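Local coordinates for protein hypothetical sensory transduction histidine kinase (Methanosarcina mazei, PDB 3LI9) that probably senses extracellular signals through this Cache (PDC-fold) domain and passes them to a histidine kinase that probably autophosphorylates with ATP, at residues I183-N196 with G259-M272. Residues are numbered along the deposited sequence; the frame is centred on the assembly and turned at random.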
loop_
_atom_site.group_PDB
_atom_site.type_symbol
_atom_site.label_atom_id
_atom_site.label_comp_id
_atom_site.label_asym_id
_atom_site.label_seq_id
_atom_site.Cartn_x
_atom_site.Cartn_y
_atom_site.Cartn_z
ATOM N N ILE A 183 -9.929 -14.458 -10.578
ATOM C CA ILE A 183 -10.008 -15.687 -9.760
ATOM C C ILE A 183 -11.425 -16.183 -9.733
ATOM O O ILE A 183 -12.383 -15.412 -9.506
ATOM C CB ILE A 183 -9.484 -15.415 -8.342
ATOM C CG1 ILE A 183 -7.980 -15.130 -8.414
ATOM C CG2 ILE A 183 -9.760 -16.643 -7.386
ATOM C CD1 ILE A 183 -7.427 -14.479 -7.121
ATOM N N ARG A 184 -11.571 -17.472 -10.068
ATOM C CA ARG A 184 -12.907 -18.072 -10.041
ATOM C C ARG A 184 -12.851 -19.348 -9.248
ATOM O O ARG A 184 -11.894 -20.122 -9.357
ATOM C CB ARG A 184 -13.384 -18.342 -11.455
ATOM C CG ARG A 184 -13.646 -17.066 -12.215
ATOM C CD ARG A 184 -14.639 -16.040 -11.483
ATOM N NE ARG A 184 -14.811 -14.995 -12.474
ATOM C CZ ARG A 184 -14.568 -13.696 -12.327
ATOM N NH1 ARG A 184 -14.737 -12.933 -13.403
ATOM N NH2 ARG A 184 -14.266 -13.147 -11.148
ATOM N N THR A 185 -13.854 -19.595 -8.428
ATOM C CA THR A 185 -13.832 -20.836 -7.676
ATOM C C THR A 185 -15.251 -21.454 -7.716
ATOM O O THR A 185 -16.230 -20.741 -7.665
ATOM C CB THR A 185 -13.363 -20.537 -6.205
ATOM O OG1 THR A 185 -13.152 -21.751 -5.467
ATOM C CG2 THR A 185 -14.400 -19.680 -5.499
ATOM N N PHE A 186 -15.351 -22.776 -7.740
ATOM C CA PHE A 186 -16.660 -23.387 -7.994
ATOM C C PHE A 186 -17.340 -22.837 -9.269
ATOM O O PHE A 186 -16.702 -22.687 -10.296
ATOM C CB PHE A 186 -17.530 -23.306 -6.720
ATOM C CG PHE A 186 -16.872 -23.941 -5.538
ATOM C CD1 PHE A 186 -16.861 -25.317 -5.390
ATOM C CD2 PHE A 186 -16.201 -23.179 -4.604
ATOM C CE1 PHE A 186 -16.239 -25.906 -4.300
ATOM C CE2 PHE A 186 -15.557 -23.778 -3.529
ATOM C CZ PHE A 186 -15.563 -25.126 -3.382
ATOM N N ASP A 187 -18.626 -22.538 -9.231
ATOM C CA ASP A 187 -19.287 -22.050 -10.411
ATOM C C ASP A 187 -19.318 -20.538 -10.541
ATOM O O ASP A 187 -19.112 -20.016 -11.618
ATOM C CB ASP A 187 -20.733 -22.569 -10.468
ATOM C CG ASP A 187 -20.802 -24.093 -10.489
ATOM O OD1 ASP A 187 -19.953 -24.723 -11.161
ATOM O OD2 ASP A 187 -21.699 -24.674 -9.823
ATOM N N THR A 188 -19.645 -19.841 -9.461
ATOM C CA THR A 188 -19.768 -18.394 -9.530
ATOM C C THR A 188 -18.960 -17.727 -8.392
ATOM O O THR A 188 -19.189 -16.571 -8.081
ATOM C CB THR A 188 -21.226 -17.938 -9.390
ATOM O OG1 THR A 188 -21.752 -18.409 -8.148
ATOM C CG2 THR A 188 -22.145 -18.445 -10.581
ATOM N N GLY A 189 -18.090 -18.487 -7.749
ATOM C CA GLY A 189 -17.279 -17.926 -6.648
ATOM C C GLY A 189 -16.266 -16.943 -7.218
ATOM O O GLY A 189 -15.814 -17.092 -8.354
ATOM N N TYR A 190 -15.879 -15.953 -6.424
ATOM C CA TYR A 190 -14.925 -14.940 -6.954
ATOM C C TYR A 190 -14.141 -14.421 -5.757
ATOM O O TYR A 190 -14.256 -14.948 -4.646
ATOM C CB TYR A 190 -15.693 -13.803 -7.617
ATOM C CG TYR A 190 -16.662 -13.045 -6.698
ATOM C CD1 TYR A 190 -16.297 -11.849 -6.061
ATOM C CD2 TYR A 190 -18.013 -13.510 -6.486
ATOM C CE1 TYR A 190 -17.180 -11.145 -5.246
ATOM C CE2 TYR A 190 -18.897 -12.800 -5.644
ATOM C CZ TYR A 190 -18.472 -11.632 -5.051
ATOM O OH TYR A 190 -19.321 -10.936 -4.244
ATOM N N ALA A 191 -13.295 -13.401 -5.991
ATOM C CA ALA A 191 -12.364 -13.008 -4.930
ATOM C C ALA A 191 -12.170 -11.518 -5.087
ATOM O O ALA A 191 -12.355 -10.960 -6.194
ATOM C CB ALA A 191 -11.000 -13.669 -5.202
ATOM N N PHE A 192 -11.789 -10.864 -4.002
ATOM C CA PHE A 192 -11.335 -9.438 -4.107
ATOM C C PHE A 192 -10.385 -9.134 -2.928
ATOM O O PHE A 192 -10.303 -9.894 -1.990
ATOM C CB PHE A 192 -12.537 -8.443 -4.090
ATOM C CG PHE A 192 -13.407 -8.558 -2.885
ATOM C CD1 PHE A 192 -13.105 -7.878 -1.686
ATOM C CD2 PHE A 192 -14.559 -9.298 -2.962
ATOM C CE1 PHE A 192 -13.988 -7.998 -0.521
ATOM C CE2 PHE A 192 -15.413 -9.395 -1.834
ATOM C CZ PHE A 192 -15.130 -8.770 -0.653
HETATM N N MSE A 193 -9.631 -8.049 -3.003
HETATM C CA MSE A 193 -8.736 -7.693 -1.909
HETATM C C MSE A 193 -9.248 -6.422 -1.281
HETATM O O MSE A 193 -9.835 -5.578 -1.975
HETATM C CB MSE A 193 -7.293 -7.431 -2.425
HETATM C CG MSE A 193 -6.651 -8.661 -2.772
HETATM SE SE MSE A 193 -5.357 -9.053 -1.261
HETATM C CE MSE A 193 -4.249 -7.856 -2.118
ATOM N N VAL A 194 -9.025 -6.268 0.025
ATOM C CA VAL A 194 -9.333 -5.013 0.718
ATOM C C VAL A 194 -8.140 -4.506 1.506
ATOM O O VAL A 194 -7.238 -5.304 1.856
ATOM C CB VAL A 194 -10.590 -5.096 1.664
ATOM C CG1 VAL A 194 -11.865 -5.515 0.819
ATOM C CG2 VAL A 194 -10.366 -6.115 2.780
ATOM N N SER A 195 -8.165 -3.227 1.826
ATOM C CA SER A 195 -7.113 -2.675 2.670
ATOM C C SER A 195 -7.430 -2.999 4.186
ATOM O O SER A 195 -8.460 -3.630 4.505
ATOM C CB SER A 195 -7.051 -1.161 2.484
ATOM O OG SER A 195 -8.224 -0.596 3.074
ATOM N N ASN A 196 -6.560 -2.527 5.059
ATOM C CA ASN A 196 -6.719 -2.800 6.477
ATOM C C ASN A 196 -8.043 -2.168 7.003
ATOM O O ASN A 196 -8.698 -2.739 7.888
ATOM C CB ASN A 196 -5.561 -2.215 7.262
ATOM C CG ASN A 196 -5.673 -2.555 8.745
ATOM O OD1 ASN A 196 -5.676 -3.750 9.122
ATOM N ND2 ASN A 196 -5.782 -1.558 9.532
ATOM N N GLY A 259 0.958 -4.805 6.211
ATOM C CA GLY A 259 -0.148 -3.873 6.310
ATOM C C GLY A 259 -1.463 -4.421 6.876
ATOM O O GLY A 259 -2.400 -3.641 7.078
ATOM N N ASP A 260 -1.551 -5.719 7.103
ATOM C CA ASP A 260 -2.858 -6.363 7.447
ATOM C C ASP A 260 -3.964 -5.967 6.496
ATOM O O ASP A 260 -5.062 -5.574 6.901
ATOM C CB ASP A 260 -3.216 -5.978 8.884
ATOM C CG ASP A 260 -2.426 -6.866 9.908
ATOM O OD1 ASP A 260 -1.915 -7.967 9.541
ATOM O OD2 ASP A 260 -2.363 -6.443 11.074
ATOM N N PHE A 261 -3.671 -6.045 5.186
ATOM C CA PHE A 261 -4.720 -6.018 4.191
ATOM C C PHE A 261 -5.408 -7.385 4.253
ATOM O O PHE A 261 -5.063 -8.204 5.111
ATOM C CB PHE A 261 -4.094 -5.808 2.792
ATOM C CG PHE A 261 -3.695 -4.341 2.535
ATOM C CD1 PHE A 261 -3.458 -3.479 3.613
ATOM C CD2 PHE A 261 -3.421 -3.900 1.264
ATOM C CE1 PHE A 261 -3.055 -2.090 3.434
ATOM C CE2 PHE A 261 -2.980 -2.524 1.029
ATOM C CZ PHE A 261 -2.824 -1.638 2.113
ATOM N N SER A 262 -6.408 -7.670 3.401
ATOM C CA SER A 262 -7.031 -8.957 3.486
ATOM C C SER A 262 -7.397 -9.472 2.105
ATOM O O SER A 262 -7.891 -8.638 1.304
ATOM C CB SER A 262 -8.316 -8.907 4.405
ATOM O OG SER A 262 -8.807 -10.244 4.639
ATOM N N PHE A 263 -7.253 -10.783 1.870
ATOM C CA PHE A 263 -7.729 -11.366 0.640
ATOM C C PHE A 263 -9.054 -12.083 0.975
ATOM O O PHE A 263 -9.112 -12.832 1.955
ATOM C CB PHE A 263 -6.680 -12.406 0.083
ATOM C CG PHE A 263 -7.180 -13.088 -1.178
ATOM C CD1 PHE A 263 -6.943 -12.523 -2.421
ATOM C CD2 PHE A 263 -7.918 -14.272 -1.080
ATOM C CE1 PHE A 263 -7.426 -13.171 -3.591
ATOM C CE2 PHE A 263 -8.395 -14.925 -2.267
ATOM C CZ PHE A 263 -8.121 -14.358 -3.490
ATOM N N VAL A 264 -10.089 -11.821 0.167
ATOM C CA VAL A 264 -11.435 -12.341 0.466
ATOM C C VAL A 264 -11.916 -13.221 -0.676
ATOM O O VAL A 264 -11.873 -12.848 -1.871
ATOM C CB VAL A 264 -12.436 -11.175 0.698
ATOM C CG1 VAL A 264 -13.804 -11.737 1.140
ATOM C CG2 VAL A 264 -11.921 -10.223 1.725
ATOM N N LEU A 265 -12.356 -14.423 -0.346
ATOM C CA LEU A 265 -12.974 -15.280 -1.335
ATOM C C LEU A 265 -14.467 -15.358 -1.001
ATOM O O LEU A 265 -14.834 -15.551 0.194
ATOM C CB LEU A 265 -12.476 -16.732 -1.202
ATOM C CG LEU A 265 -11.304 -17.299 -1.916
ATOM C CD1 LEU A 265 -11.209 -18.815 -1.565
ATOM C CD2 LEU A 265 -11.341 -17.038 -3.417
ATOM N N VAL A 266 -15.305 -15.203 -2.023
ATOM C CA VAL A 266 -16.757 -15.204 -1.783
ATOM C C VAL A 266 -17.305 -16.450 -2.512
ATOM O O VAL A 266 -17.111 -16.610 -3.709
ATOM C CB VAL A 266 -17.442 -13.936 -2.330
ATOM C CG1 VAL A 266 -18.969 -14.013 -2.195
ATOM C CG2 VAL A 266 -16.926 -12.669 -1.613
ATOM N N VAL A 267 -17.898 -17.369 -1.744
ATOM C CA VAL A 267 -18.269 -18.663 -2.277
ATOM C C VAL A 267 -19.744 -18.932 -1.903
ATOM O O VAL A 267 -20.088 -18.874 -0.719
ATOM C CB VAL A 267 -17.515 -19.779 -1.555
ATOM C CG1 VAL A 267 -17.843 -21.078 -2.199
ATOM C CG2 VAL A 267 -15.985 -19.601 -1.619
ATOM N N PRO A 268 -20.548 -19.246 -2.900
ATOM C CA PRO A 268 -21.945 -19.619 -2.688
ATOM C C PRO A 268 -21.950 -20.966 -1.961
ATOM O O PRO A 268 -21.365 -21.944 -2.462
ATOM C CB PRO A 268 -22.476 -19.780 -4.104
ATOM C CG PRO A 268 -21.543 -19.015 -4.960
ATOM C CD PRO A 268 -20.204 -19.246 -4.325
ATOM N N LYS A 269 -22.562 -21.003 -0.788
ATOM C CA LYS A 269 -22.497 -22.174 0.050
ATOM C C LYS A 269 -23.023 -23.404 -0.649
ATOM O O LYS A 269 -22.424 -24.492 -0.559
ATOM C CB LYS A 269 -23.282 -21.945 1.328
ATOM C CG LYS A 269 -23.261 -23.149 2.300
ATOM C CD LYS A 269 -23.741 -22.670 3.701
ATOM C CE LYS A 269 -23.513 -23.743 4.786
ATOM N NZ LYS A 269 -23.948 -23.272 6.183
ATOM N N GLU A 270 -24.139 -23.260 -1.342
ATOM C CA GLU A 270 -24.695 -24.422 -2.029
ATOM C C GLU A 270 -23.750 -25.014 -3.104
ATOM O O GLU A 270 -23.740 -26.238 -3.352
ATOM C CB GLU A 270 -26.082 -24.101 -2.591
ATOM C CG GLU A 270 -26.409 -24.969 -3.769
ATOM C CD GLU A 270 -27.546 -24.403 -4.605
ATOM O OE1 GLU A 270 -28.438 -23.755 -4.015
ATOM O OE2 GLU A 270 -27.550 -24.619 -5.844
ATOM N N GLU A 271 -22.925 -24.186 -3.732
ATOM C CA GLU A 271 -21.943 -24.712 -4.666
ATOM C C GLU A 271 -20.813 -25.449 -3.957
ATOM O O GLU A 271 -20.209 -26.356 -4.507
ATOM C CB GLU A 271 -21.343 -23.566 -5.470
ATOM C CG GLU A 271 -22.337 -22.914 -6.380
ATOM C CD GLU A 271 -21.775 -21.713 -7.155
ATOM O OE1 GLU A 271 -20.531 -21.614 -7.346
ATOM O OE2 GLU A 271 -22.598 -20.869 -7.566
HETATM N N MSE A 272 -20.509 -25.016 -2.742
HETATM C CA MSE A 272 -19.305 -25.459 -2.018
HETATM C C MSE A 272 -19.600 -26.845 -1.474
HETATM O O MSE A 272 -18.723 -27.728 -1.421
HETATM C CB MSE A 272 -18.974 -24.508 -0.853
HETATM C CG MSE A 272 -17.491 -24.377 -0.500
HETATM SE SE MSE A 272 -17.104 -23.720 1.302
HETATM C CE MSE A 272 -18.445 -24.645 2.425
#
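Tyr190 and Phe192 both hold CG between backbone N and carbonyl carbon (chi1 60° and 57°), which lays each ring over its cross-strand valine: CB of Val266 sits 3.9 Å from the Tyr190 ring centroid, and CB of Val264 lies likewise over one face of Phe192. Beta-branched valine suits the extended backbone and offers its CB to the ring, a CH-pi contact. Six backbone bonds zip strands 190-194 and 261-268 antiparallel; Val266 N to Tyr190 O, 2.8 Å, is almost straight. On the other sheet face small Ala191 admits the Phe263 ring, CB of Ala191 being 3.4 Å from CZ of Phe263, while selenium of Met193 (selenomethionine) lies at that ring's edge, a Met-aromatic contact. From helix 269-272, Glu271 is long enough to reach the 185-189 turn: OE1 accepts Thr188 N (2.9 Å) and Asp187 N (2.8 Å), the latter from above the carboxylate plane, and OE2 takes the Thr188 hydroxyl (2.7 Å). Shortened to alanine, this position would probably leave two amides and a hydroxyl without their acceptor. Strand 190-194 edges a four-stranded antiparallel sheet; strand 248-256 flanks 261-268 on its other side, helix 13-48 packs on Ile183, Met193 and Phe263, and helix 221-231 meets Val194 and Ser262.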